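Local coordinates for adenylate cyclase-like protein (Chlamydia trachomatis, PDB 4QO6) that probably contributes, through the periplasmic modules held in this chain, to the inner-membrane ring of the type III secretion system as a structural component, at residues E50-V55 and V64-I69; P86-I91 and A117-L122; I91-Q94 and I100-I103; G146-V149 and N155-V158; D177-V182 and V195-V200. One frame throughout, in Å; residues are numbered along the deposited sequence.

Contact 1 (E50-V55 and V64-I69); sequences ELLYKV and VDDNVI
A carboxylate takes part in otherwise apolar packing here: Leu52 rests both methyls against Asp66, with CD2 of Leu52 3.7 Å from CG of Asp66. The setting is the beta-alpha-beta unit formed by strand 41-42, helix 45-56 and strand 63-70, in the PD1 module of CdsD. Helix 50-55 runs nearly antiparallel to strand 64-69, their axes 10.3 Å apart at 162°.

The two side chains meet at about a right angle, and Asp66 points its CB toward the helix, while chi1 of 163° sets CG opposite the backbone N, where Leu52 meets it. On the carboxylate, OD2 forms a salt bridge with Lys48, one turn earlier on the same helix, while OD1 turns back to the strand. Both oxygens are thereby engaged although leucine methyls lie against the group.

Purely apolar contacts lie to both sides along the strand. Leu51 and Val68 meet tip to tip through their CD2 and CG2 methyls, and Val42 touches both. Val55 and Val64 cross at about a right angle, CG2 of Val55 standing 3.8 Å from CG2 of Val64. Within the strand, Val68 N donates to Asp66 OD1 over 3.0 Å, nearly straight at 164°, which closes an Asx turn.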
# COMPACT_ATOMS: atom_id res chain seq x y z
N GLU A 50 8.08 -24.53 -12.99
CA GLU A 50 8.02 -24.39 -14.44
C GLU A 50 9.41 -24.02 -14.99
O GLU A 50 9.87 -24.62 -15.96
CB GLU A 50 7.03 -23.32 -14.90
CG GLU A 50 5.58 -23.76 -15.16
CD GLU A 50 4.65 -22.54 -15.23
OE1 GLU A 50 5.07 -21.50 -15.79
OE2 GLU A 50 3.51 -22.58 -14.73
N LEU A 51 10.06 -23.04 -14.34
CA LEU A 51 11.36 -22.59 -14.80
C LEU A 51 12.36 -23.71 -14.78
O LEU A 51 12.98 -23.98 -15.80
CB LEU A 51 11.86 -21.39 -14.00
CG LEU A 51 13.31 -20.96 -14.13
CD1 LEU A 51 13.72 -20.60 -15.56
CD2 LEU A 51 13.55 -19.82 -13.13
N LEU A 52 12.49 -24.36 -13.63
CA LEU A 52 13.48 -25.43 -13.47
C LEU A 52 13.30 -26.62 -14.41
O LEU A 52 14.26 -27.23 -14.83
CB LEU A 52 13.53 -25.98 -12.06
CG LEU A 52 13.83 -24.95 -10.99
CD1 LEU A 52 13.45 -25.57 -9.65
CD2 LEU A 52 15.29 -24.49 -11.03
N TYR A 53 12.07 -27.00 -14.65
CA TYR A 53 11.81 -28.14 -15.50
C TYR A 53 11.98 -27.84 -16.99
O TYR A 53 12.33 -28.75 -17.74
CB TYR A 53 10.45 -28.80 -15.19
CG TYR A 53 10.68 -29.79 -14.08
CD1 TYR A 53 10.93 -29.36 -12.77
CD2 TYR A 53 10.72 -31.18 -14.33
CE1 TYR A 53 11.19 -30.25 -11.75
CE2 TYR A 53 10.97 -32.08 -13.31
CZ TYR A 53 11.20 -31.60 -12.02
OH TYR A 53 11.44 -32.47 -11.00
N LYS A 54 11.71 -26.60 -17.40
CA LYS A 54 12.01 -26.19 -18.77
C LYS A 54 13.47 -26.08 -19.05
O LYS A 54 13.88 -26.45 -20.12
CB LYS A 54 11.35 -24.90 -19.13
CG LYS A 54 9.84 -24.98 -19.15
CD LYS A 54 9.27 -23.63 -19.54
CE LYS A 54 7.83 -23.71 -20.01
NZ LYS A 54 7.38 -22.33 -20.33
N VAL A 55 14.29 -25.58 -18.13
CA VAL A 55 15.73 -25.52 -18.43
C VAL A 55 16.34 -26.93 -18.38
O VAL A 55 17.18 -27.29 -19.18
CB VAL A 55 16.54 -24.57 -17.52
CG1 VAL A 55 15.99 -23.17 -17.59
CG2 VAL A 55 16.55 -25.06 -16.10
N VAL A 64 21.60 -28.03 -12.85
CA VAL A 64 21.08 -26.71 -12.55
C VAL A 64 21.44 -26.30 -11.09
O VAL A 64 21.16 -27.03 -10.17
CB VAL A 64 19.57 -26.68 -12.76
CG1 VAL A 64 19.03 -25.30 -12.42
CG2 VAL A 64 19.24 -27.04 -14.24
N ASP A 65 22.14 -25.18 -10.94
CA ASP A 65 22.39 -24.62 -9.65
C ASP A 65 21.36 -23.48 -9.44
O ASP A 65 21.48 -22.37 -9.97
CB ASP A 65 23.86 -24.14 -9.55
CG ASP A 65 24.23 -23.65 -8.13
OD1 ASP A 65 23.45 -22.92 -7.50
OD2 ASP A 65 25.28 -24.03 -7.59
N ASP A 66 20.37 -23.74 -8.62
CA ASP A 66 19.17 -22.90 -8.53
C ASP A 66 19.23 -21.94 -7.37
O ASP A 66 19.10 -22.36 -6.22
CB ASP A 66 17.94 -23.81 -8.38
CG ASP A 66 16.72 -23.06 -7.89
OD1 ASP A 66 16.68 -21.85 -8.04
OD2 ASP A 66 15.80 -23.69 -7.31
N ASN A 67 19.41 -20.65 -7.67
CA ASN A 67 19.43 -19.60 -6.64
C ASN A 67 18.32 -18.55 -6.86
O ASN A 67 18.48 -17.33 -6.68
CB ASN A 67 20.79 -18.98 -6.65
CG ASN A 67 21.88 -19.99 -6.37
OD1 ASN A 67 22.23 -20.21 -5.21
ND2 ASN A 67 22.44 -20.58 -7.41
N VAL A 68 17.18 -19.04 -7.29
CA VAL A 68 16.09 -18.17 -7.63
C VAL A 68 15.20 -18.03 -6.38
O VAL A 68 14.83 -19.01 -5.79
CB VAL A 68 15.28 -18.78 -8.78
CG1 VAL A 68 14.06 -17.93 -9.08
CG2 VAL A 68 16.12 -18.90 -10.03
N ILE A 69 14.88 -16.82 -6.03
CA ILE A 69 13.98 -16.45 -4.94
C ILE A 69 12.49 -16.61 -5.31
O ILE A 69 12.01 -16.11 -6.35
CB ILE A 69 14.21 -14.97 -4.58
CG1 ILE A 69 15.71 -14.68 -4.24
CG2 ILE A 69 13.29 -14.53 -3.48
CD1 ILE A 69 16.34 -15.70 -3.29

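Contact 2 (P86-I91 and A117-L122); sequences PEFKGI and ADYLNL
Tyr119, on helix 110-123, meets Phe88 of the loop 86-91 through the root of its side chain as well as its ring. With CG placed opposite the backbone N (chi1 -173°), the tyrosine leaves its helix toward that loop. Its CB lies 3.9 Å from CE2 of Phe88. One bond further, CG of Tyr119 is also 3.9 Å from Phe88 CE2. In the ring, CD1 of Tyr119 lies 4.2 Å from Phe88 CE2. Phe88 CD2 comes over one face of the tyrosine ring, and His123 stacks on the ring from the next helical turn. The tyrosine then runs on past Phe88, its OH 6.2 Å from Phe88 CE2, with Leu81 and Leu82 of helix 71-83 beside the side chain.

The two aromatic planes are inclined by 50° with centroids 5.5 Å apart, an oblique pairing. On one face of the Phe88 ring, toward the rim, sits CG of Glu87. Phe88 also opens a type I beta turn, its O accepting from Ile91 N at 2.9 Å.

All the atoms that meet across the contact are carbons, which implies that dispersion and burial of apolar surface hold the turn against the helix in this PD2 module.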
# COMPACT_ATOMS: atom_id res chain seq x y z
N PRO A 86 2.61 -5.95 17.79
CA PRO A 86 1.42 -5.09 18.03
C PRO A 86 1.53 -3.69 17.38
O PRO A 86 0.53 -3.14 16.85
CB PRO A 86 1.38 -4.99 19.55
CG PRO A 86 2.84 -5.12 19.98
CD PRO A 86 3.50 -6.04 18.97
N GLU A 87 2.73 -3.14 17.41
CA GLU A 87 3.02 -1.88 16.72
C GLU A 87 2.61 -1.92 15.20
O GLU A 87 2.11 -0.93 14.68
CB GLU A 87 4.50 -1.51 16.95
CG GLU A 87 4.97 -0.14 16.45
CD GLU A 87 4.71 1.02 17.42
OE1 GLU A 87 3.91 0.86 18.37
OE2 GLU A 87 5.30 2.11 17.20
N PHE A 88 2.79 -3.05 14.50
CA PHE A 88 2.64 -3.07 13.03
C PHE A 88 1.57 -3.97 12.44
O PHE A 88 1.54 -4.14 11.25
CB PHE A 88 3.96 -3.43 12.35
CG PHE A 88 5.10 -2.62 12.84
CD1 PHE A 88 5.04 -1.24 12.82
CD2 PHE A 88 6.23 -3.22 13.31
CE1 PHE A 88 6.09 -0.48 13.28
CE2 PHE A 88 7.28 -2.47 13.78
CZ PHE A 88 7.21 -1.10 13.77
N LYS A 89 0.66 -4.50 13.23
CA LYS A 89 -0.18 -5.57 12.71
C LYS A 89 -1.14 -5.13 11.55
O LYS A 89 -1.50 -5.99 10.73
CB LYS A 89 -0.86 -6.36 13.84
CG LYS A 89 -1.76 -5.56 14.78
CD LYS A 89 -2.85 -6.45 15.36
CE LYS A 89 -3.41 -5.94 16.67
NZ LYS A 89 -2.57 -6.39 17.81
N GLY A 90 -1.51 -3.84 11.43
CA GLY A 90 -2.26 -3.36 10.24
C GLY A 90 -1.43 -3.19 8.91
O GLY A 90 -1.94 -2.80 7.87
N ILE A 91 -0.14 -3.50 8.97
CA ILE A 91 0.80 -3.38 7.87
C ILE A 91 0.99 -4.76 7.18
O ILE A 91 1.26 -5.76 7.84
CB ILE A 91 2.18 -2.93 8.44
CG1 ILE A 91 2.06 -1.65 9.30
CG2 ILE A 91 3.24 -2.81 7.34
CD1 ILE A 91 1.51 -0.46 8.54
N ALA A 117 10.68 1.39 9.65
CA ALA A 117 11.85 1.41 8.78
C ALA A 117 13.03 0.70 9.46
O ALA A 117 13.70 -0.15 8.83
CB ALA A 117 12.22 2.83 8.43
N ASP A 118 13.26 1.02 10.75
CA ASP A 118 14.23 0.30 11.59
C ASP A 118 13.94 -1.19 11.59
O ASP A 118 14.85 -2.00 11.45
CB ASP A 118 14.16 0.71 13.07
CG ASP A 118 14.47 2.16 13.32
OD1 ASP A 118 15.13 2.80 12.45
OD2 ASP A 118 14.06 2.66 14.42
N TYR A 119 12.69 -1.54 11.87
CA TYR A 119 12.30 -2.93 11.92
C TYR A 119 12.67 -3.66 10.59
O TYR A 119 13.29 -4.74 10.59
CB TYR A 119 10.82 -3.02 12.23
CG TYR A 119 10.36 -4.39 12.47
CD1 TYR A 119 10.57 -5.01 13.69
CD2 TYR A 119 9.72 -5.12 11.46
CE1 TYR A 119 10.17 -6.32 13.91
CE2 TYR A 119 9.34 -6.43 11.67
CZ TYR A 119 9.56 -7.02 12.89
OH TYR A 119 9.17 -8.33 13.06
N LEU A 120 12.28 -3.07 9.45
CA LEU A 120 12.49 -3.68 8.13
C LEU A 120 13.97 -3.75 7.83
O LEU A 120 14.45 -4.69 7.16
CB LEU A 120 11.81 -2.84 7.06
CG LEU A 120 10.27 -2.83 7.06
CD1 LEU A 120 9.73 -1.73 6.19
CD2 LEU A 120 9.73 -4.17 6.57
N ASN A 121 14.71 -2.78 8.39
CA ASN A 121 16.18 -2.81 8.33
C ASN A 121 16.81 -4.02 8.92
O ASN A 121 17.77 -4.53 8.37
CB ASN A 121 16.82 -1.61 9.01
CG ASN A 121 17.46 -0.69 8.03
OD1 ASN A 121 18.49 -1.02 7.39
ND2 ASN A 121 16.84 0.46 7.87
N LEU A 122 16.26 -4.46 10.06
CA LEU A 122 16.77 -5.60 10.79
C LEU A 122 16.25 -6.96 10.26
O LEU A 122 16.89 -7.95 10.46
CB LEU A 122 16.40 -5.42 12.25
CG LEU A 122 17.24 -4.36 13.00
CD1 LEU A 122 16.66 -4.14 14.38
CD2 LEU A 122 18.70 -4.78 13.09

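Contact 3 (I91-Q94 and I100-I103); sequences ISMQ and IFVI
Met93 faces Ile103 and Gln94 faces Val102 across the antiparallel beta hairpin of strands 92-95 and 100-107. The backbone bonds belong to the hydrogen-bonded pair Gln94 and Val102. Gln94 N donates to Val102 O at 3.0 Å, and Val102 N returns a bond to Gln94 O at 2.9 Å, both nearly straight.

Weaker CA-H...O contacts supplement them, among them Met93 CA to Val102 O at 3.3 Å, with Met93, a member of the non-hydrogen-bonded pair with Ile103, as the donor.

Apolar packing gathers on the face bearing Met93 and Ile103. Ile103 extends CG1 opposite its backbone N (chi1 -180°), and the turn at chi2 then brings CD1 to 3.4 Å from Ile91 CG2, tighter than carbons usually pack. The methyl CE of Met93 also reaches Ile103 CD1, at 4.2 Å.

A Met-aromatic contact completes this set: Met93 SD lies 5.0 Å from the centroid of the Phe101 ring, 50° off its normal. Phe124 meets that ring edge-to-face, and Trp75 of helix 71-83 touches Met93.

The chemistry implies a division of labour, in which main-chain polar groups fix the register of the hairpin while one sheet face supplies apolar groups to the PD2 core.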
# COMPACT_ATOMS: atom_id res chain seq x y z
N ILE A 91 -0.14 -3.50 8.97
CA ILE A 91 0.80 -3.38 7.87
C ILE A 91 0.99 -4.76 7.18
O ILE A 91 1.26 -5.76 7.84
CB ILE A 91 2.18 -2.93 8.44
CG1 ILE A 91 2.06 -1.65 9.30
CG2 ILE A 91 3.24 -2.81 7.34
CD1 ILE A 91 1.51 -0.46 8.54
N SER A 92 0.92 -4.79 5.85
CA SER A 92 1.27 -5.98 5.10
C SER A 92 2.11 -5.72 3.85
O SER A 92 2.18 -4.61 3.37
CB SER A 92 0.02 -6.73 4.71
OG SER A 92 -0.83 -5.92 3.98
N MET A 93 2.72 -6.79 3.36
CA MET A 93 3.61 -6.76 2.23
C MET A 93 3.09 -7.72 1.14
O MET A 93 2.58 -8.83 1.44
CB MET A 93 5.02 -7.17 2.63
CG MET A 93 6.03 -7.19 1.47
SD MET A 93 7.73 -7.53 2.00
CE MET A 93 8.08 -5.90 2.65
N GLN A 94 3.24 -7.26 -0.09
CA GLN A 94 2.86 -7.95 -1.32
C GLN A 94 3.97 -7.70 -2.35
O GLN A 94 4.95 -7.02 -2.06
CB GLN A 94 1.51 -7.43 -1.89
CG GLN A 94 0.28 -7.62 -0.98
CD GLN A 94 -0.11 -9.09 -0.62
OE1 GLN A 94 -0.31 -9.94 -1.51
NE2 GLN A 94 -0.28 -9.36 0.72
N ILE A 100 9.73 -6.93 -7.22
CA ILE A 100 9.18 -5.67 -6.68
C ILE A 100 8.34 -6.02 -5.46
O ILE A 100 7.38 -6.81 -5.59
CB ILE A 100 8.22 -4.93 -7.65
CG1 ILE A 100 8.82 -4.67 -9.05
CG2 ILE A 100 7.81 -3.60 -7.07
CD1 ILE A 100 10.08 -3.83 -9.06
N PHE A 101 8.69 -5.43 -4.30
CA PHE A 101 7.91 -5.59 -3.06
C PHE A 101 7.26 -4.25 -2.66
O PHE A 101 7.88 -3.19 -2.78
CB PHE A 101 8.78 -6.12 -1.90
CG PHE A 101 9.33 -7.49 -2.16
CD1 PHE A 101 8.56 -8.61 -1.94
CD2 PHE A 101 10.54 -7.65 -2.72
CE1 PHE A 101 9.02 -9.86 -2.21
CE2 PHE A 101 11.03 -8.90 -2.95
CZ PHE A 101 10.27 -10.00 -2.71
N VAL A 102 6.01 -4.33 -2.17
CA VAL A 102 5.19 -3.19 -1.82
C VAL A 102 4.67 -3.38 -0.40
O VAL A 102 4.11 -4.43 -0.09
CB VAL A 102 3.97 -3.07 -2.75
CG1 VAL A 102 3.08 -1.90 -2.32
CG2 VAL A 102 4.42 -2.87 -4.20
N ILE A 103 4.90 -2.39 0.45
CA ILE A 103 4.49 -2.44 1.86
C ILE A 103 3.37 -1.40 2.00
O ILE A 103 3.54 -0.23 1.59
CB ILE A 103 5.69 -2.18 2.83
CG1 ILE A 103 5.26 -2.24 4.30
CG2 ILE A 103 6.34 -0.83 2.64
CD1 ILE A 103 5.36 -3.63 4.85

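Contact 4 (G146-V149 and N155-V158); sequences GHLV and NVHV
Three torsions bring Leu148 and Val156 together. In Leu148, chi1 of -68° sets CG opposite the carbonyl carbon, and an extended chi2 of 166° then stretches CD1 away from CA, so that this methyl projects from the helix. Val156 puts CG1 opposite its own backbone N (chi1 179°, extended), on the side where Leu148 arrives.

The contact belongs to the BON domain, whose elements follow one another here as helix 137-150, strands 157-161 and 164-172, helix 176-187 and strand 194-202. It ties the last turn of helix 137-150 to the loop residue Val156 and the beginning of strand 157-161, across a short connection.

The two side chains cross at about a right angle, with CD1 of Leu148 4.1 Å from CG1 of Val156. The same methyl comes still nearer to the main chain, 3.5 Å from Val156 O, and thus sits partly beside a peptide carbonyl instead of wholly among methyls. CA atoms of Leu148 and Val156 are 7.0 Å apart.

Leu148 and Val156 are both buried. Val182 and Leu186 of helix 176-187 cover the leucine, and Phe179 of that helix together with Ile171 of strand 164-172 packs on the valine. The side-chain contacts between the two segments are apolar, and what the carbonyl O of Val156 meets across the contact is a methyl carbon of Leu148. Along the chain, Val158 points its CB toward the helix as Val156 does, whereas His157 between them points away. Val158 therefore offers a second, looser contact, in which its CB lies 4.3 Å from CD1 of Leu148.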
# COMPACT_ATOMS: atom_id res chain seq x y z
N GLY A 146 -6.24 21.32 6.42
CA GLY A 146 -5.91 22.39 5.47
C GLY A 146 -6.93 22.62 4.36
O GLY A 146 -7.20 23.77 4.01
N HIS A 147 -7.51 21.58 3.78
CA HIS A 147 -8.64 21.74 2.85
C HIS A 147 -9.86 22.43 3.51
O HIS A 147 -10.53 23.24 2.90
CB HIS A 147 -9.09 20.39 2.33
CG HIS A 147 -8.12 19.74 1.40
ND1 HIS A 147 -7.09 18.92 1.84
CD2 HIS A 147 -8.02 19.78 0.05
CE1 HIS A 147 -6.40 18.50 0.80
NE2 HIS A 147 -6.93 19.01 -0.30
N LEU A 148 -10.16 22.09 4.76
CA LEU A 148 -11.34 22.67 5.39
C LEU A 148 -11.11 24.19 5.65
O LEU A 148 -11.97 25.00 5.41
CB LEU A 148 -11.69 21.97 6.71
CG LEU A 148 -12.19 20.52 6.57
CD1 LEU A 148 -12.16 19.86 7.95
CD2 LEU A 148 -13.56 20.47 5.92
N VAL A 149 -9.93 24.53 6.13
CA VAL A 149 -9.53 25.90 6.32
C VAL A 149 -9.51 26.68 5.00
O VAL A 149 -10.08 27.76 4.92
CB VAL A 149 -8.17 26.00 6.98
CG1 VAL A 149 -7.78 27.46 7.13
CG2 VAL A 149 -8.19 25.32 8.34
N ASN A 155 -13.54 25.90 12.39
CA ASN A 155 -14.94 25.67 12.08
C ASN A 155 -15.24 24.12 12.23
O ASN A 155 -15.48 23.63 13.35
CB ASN A 155 -15.34 26.31 10.75
CG ASN A 155 -16.82 26.56 10.63
OD1 ASN A 155 -17.58 26.27 11.55
ND2 ASN A 155 -17.24 27.10 9.48
N VAL A 156 -15.18 23.35 11.14
CA VAL A 156 -15.30 21.89 11.15
C VAL A 156 -14.00 21.17 11.49
O VAL A 156 -12.91 21.51 10.95
CB VAL A 156 -15.75 21.41 9.78
CG1 VAL A 156 -15.87 19.88 9.70
CG2 VAL A 156 -17.06 22.10 9.43
N HIS A 157 -14.11 20.18 12.38
CA HIS A 157 -12.98 19.45 12.91
C HIS A 157 -12.93 18.07 12.32
O HIS A 157 -13.94 17.52 11.98
CB HIS A 157 -13.03 19.43 14.43
CG HIS A 157 -12.79 20.78 15.02
ND1 HIS A 157 -13.71 21.81 14.94
CD2 HIS A 157 -11.70 21.31 15.64
CE1 HIS A 157 -13.22 22.89 15.52
NE2 HIS A 157 -12.00 22.62 15.94
N VAL A 158 -11.74 17.50 12.18
CA VAL A 158 -11.62 16.19 11.54
C VAL A 158 -10.74 15.24 12.36
O VAL A 158 -9.76 15.66 12.98
CB VAL A 158 -11.12 16.31 10.09
CG1 VAL A 158 -9.72 16.91 10.03
CG2 VAL A 158 -11.16 14.97 9.40

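Contact 5 (D177-V182 and V195-V200); sequences DKFRTV and VKNFVV
The beta-alpha-beta unit of the BON domain, made of strand 164-172, helix 176-187 and strand 194-202, is closed here where Phe179 of the helix meets Asn197 and Val199 of the returning strand. Phe179 spans most of the gap, since the CA atoms of Phe179 and Val199 are 9.9 Å apart. Its CG is extended away from the backbone N (chi1 -171°), which sends the ring outward toward the strand.

Asn197 comes to the ring edge. Its ND2 lies 3.7 Å from Phe179 CE2, near the ring plane, and OD1 is also found at that edge, 3.9 Å from the same CE2. Ring and amide planes are 58° apart, and the two side chains slide past each other in opposite directions. Val199 approaches from the direction opposite to Phe179, placing CG2 3.9 Å from Phe179 CZ, oblique to the ring.

The amide is held by its own strand. Asn197 OD1 accepts from Val199 N at 3.1 Å, with an N-H...O angle of 159°, and this forms an Asx turn. One bond therefore both steadies the amide beside the ring and ties it to the backbone of the valine that supplies the neighbouring methyl. Phe153 meets the Phe179 ring edge-to-face, and Val156 packs on it as well, while backbone bonds from Lys196, Phe198 and Val200 join this strand to strand 164-172.

Packing of the connecting helix against the second strand is what a beta-alpha-beta crossover between adjacent parallel strands provides.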
# COMPACT_ATOMS: atom_id res chain seq x y z
N ASP A 177 -24.72 23.59 0.47
CA ASP A 177 -24.23 23.14 -0.85
C ASP A 177 -22.72 23.32 -1.09
O ASP A 177 -22.08 22.50 -1.74
CB ASP A 177 -25.03 23.83 -1.97
CG ASP A 177 -26.45 23.28 -2.10
OD1 ASP A 177 -26.70 22.14 -1.65
OD2 ASP A 177 -27.32 23.98 -2.64
N LYS A 178 -22.14 24.39 -0.56
CA LYS A 178 -20.70 24.56 -0.58
C LYS A 178 -20.00 23.44 0.21
O LYS A 178 -18.99 22.90 -0.23
CB LYS A 178 -20.31 25.93 -0.02
CG LYS A 178 -18.81 26.17 0.11
CD LYS A 178 -18.45 27.65 -0.04
CE LYS A 178 -17.23 28.08 0.76
NZ LYS A 178 -17.63 28.73 2.06
N PHE A 179 -20.55 23.12 1.37
CA PHE A 179 -20.00 22.07 2.24
C PHE A 179 -20.07 20.66 1.64
O PHE A 179 -19.11 19.91 1.71
CB PHE A 179 -20.67 22.08 3.61
CG PHE A 179 -20.00 21.16 4.60
CD1 PHE A 179 -18.71 21.43 5.05
CD2 PHE A 179 -20.65 20.02 5.08
CE1 PHE A 179 -18.09 20.59 5.96
CE2 PHE A 179 -20.02 19.17 6.00
CZ PHE A 179 -18.74 19.46 6.44
N ARG A 180 -21.22 20.30 1.08
CA ARG A 180 -21.39 19.06 0.31
C ARG A 180 -20.30 18.90 -0.75
O ARG A 180 -19.81 17.81 -1.01
CB ARG A 180 -22.75 19.12 -0.37
CG ARG A 180 -23.14 17.90 -1.18
CD ARG A 180 -24.67 17.77 -1.27
NE ARG A 180 -25.33 17.94 0.04
CZ ARG A 180 -26.20 18.91 0.37
NH1 ARG A 180 -26.58 19.82 -0.51
NH2 ARG A 180 -26.71 18.95 1.60
N THR A 181 -19.95 20.01 -1.39
CA THR A 181 -18.89 20.05 -2.39
C THR A 181 -17.53 19.82 -1.73
O THR A 181 -16.75 18.98 -2.18
CB THR A 181 -18.96 21.41 -3.15
OG1 THR A 181 -20.14 21.40 -3.96
CG2 THR A 181 -17.74 21.67 -4.03
N VAL A 182 -17.25 20.54 -0.65
CA VAL A 182 -16.03 20.34 0.09
C VAL A 182 -15.88 18.89 0.57
O VAL A 182 -14.76 18.34 0.56
CB VAL A 182 -15.94 21.29 1.28
CG1 VAL A 182 -14.83 20.89 2.24
CG2 VAL A 182 -15.72 22.71 0.78
N VAL A 195 -15.68 8.94 4.44
CA VAL A 195 -15.92 10.14 5.30
C VAL A 195 -17.21 9.98 6.08
O VAL A 195 -18.24 9.77 5.49
CB VAL A 195 -16.02 11.43 4.48
CG1 VAL A 195 -16.26 12.63 5.40
CG2 VAL A 195 -14.74 11.62 3.66
N LYS A 196 -17.14 10.02 7.40
CA LYS A 196 -18.33 10.00 8.25
C LYS A 196 -18.63 11.45 8.66
O LYS A 196 -17.90 12.02 9.46
CB LYS A 196 -18.11 9.19 9.53
CG LYS A 196 -17.84 7.68 9.38
CD LYS A 196 -19.11 6.87 9.21
CE LYS A 196 -18.80 5.37 9.06
NZ LYS A 196 -19.52 4.74 7.91
N ASN A 197 -19.74 11.98 8.14
CA ASN A 197 -20.18 13.35 8.40
C ASN A 197 -21.21 13.53 9.55
O ASN A 197 -22.36 13.18 9.38
CB ASN A 197 -20.75 13.89 7.11
CG ASN A 197 -21.08 15.35 7.16
OD1 ASN A 197 -20.80 16.03 8.12
ND2 ASN A 197 -21.69 15.83 6.13
N PHE A 198 -20.80 14.07 10.71
CA PHE A 198 -21.72 14.36 11.83
C PHE A 198 -21.98 15.88 12.07
O PHE A 198 -22.57 16.30 13.08
CB PHE A 198 -21.21 13.71 13.11
CG PHE A 198 -21.14 12.20 13.04
CD1 PHE A 198 -22.28 11.43 13.09
CD2 PHE A 198 -19.91 11.55 12.92
CE1 PHE A 198 -22.21 10.04 13.02
CE2 PHE A 198 -19.84 10.15 12.86
CZ PHE A 198 -20.99 9.40 12.91
N VAL A 199 -21.59 16.69 11.09
CA VAL A 199 -21.70 18.14 11.19
C VAL A 199 -23.14 18.62 11.26
O VAL A 199 -23.97 18.26 10.43
CB VAL A 199 -21.00 18.79 10.00
CG1 VAL A 199 -21.38 20.29 9.85
CG2 VAL A 199 -19.51 18.56 10.16
N VAL A 200 -23.42 19.44 12.27
CA VAL A 200 -24.76 20.02 12.41
C VAL A 200 -24.97 21.21 11.43
O VAL A 200 -24.11 22.07 11.24
CB VAL A 200 -25.00 20.42 13.88
CG1 VAL A 200 -26.38 21.07 14.06
CG2 VAL A 200 -24.87 19.20 14.79

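Overall arrangement
From the N terminus, contact 1 comes first and closes the short connection between helix 45-56 and strand 63-70 in the PD1 module. Contacts 2 and 3 lie in the PD2 module and share Ile91: contact 3 closes the tight hairpin, which falls within the wider span that contact 2 closes by reaching helix 110-123. In the BON domain, contact 4 closes the short connection from helix 137-150 to strand 157-161, and contact 5 that from helix 176-187 to strand 194-202; they touch, Val156 CG1 packing 3.9 Å from Val199 CG2. No pair of contacts crosses. Contacts 1 and 5 have centres about 57 Å apart, in keeping with three modules arranged in an extended chain.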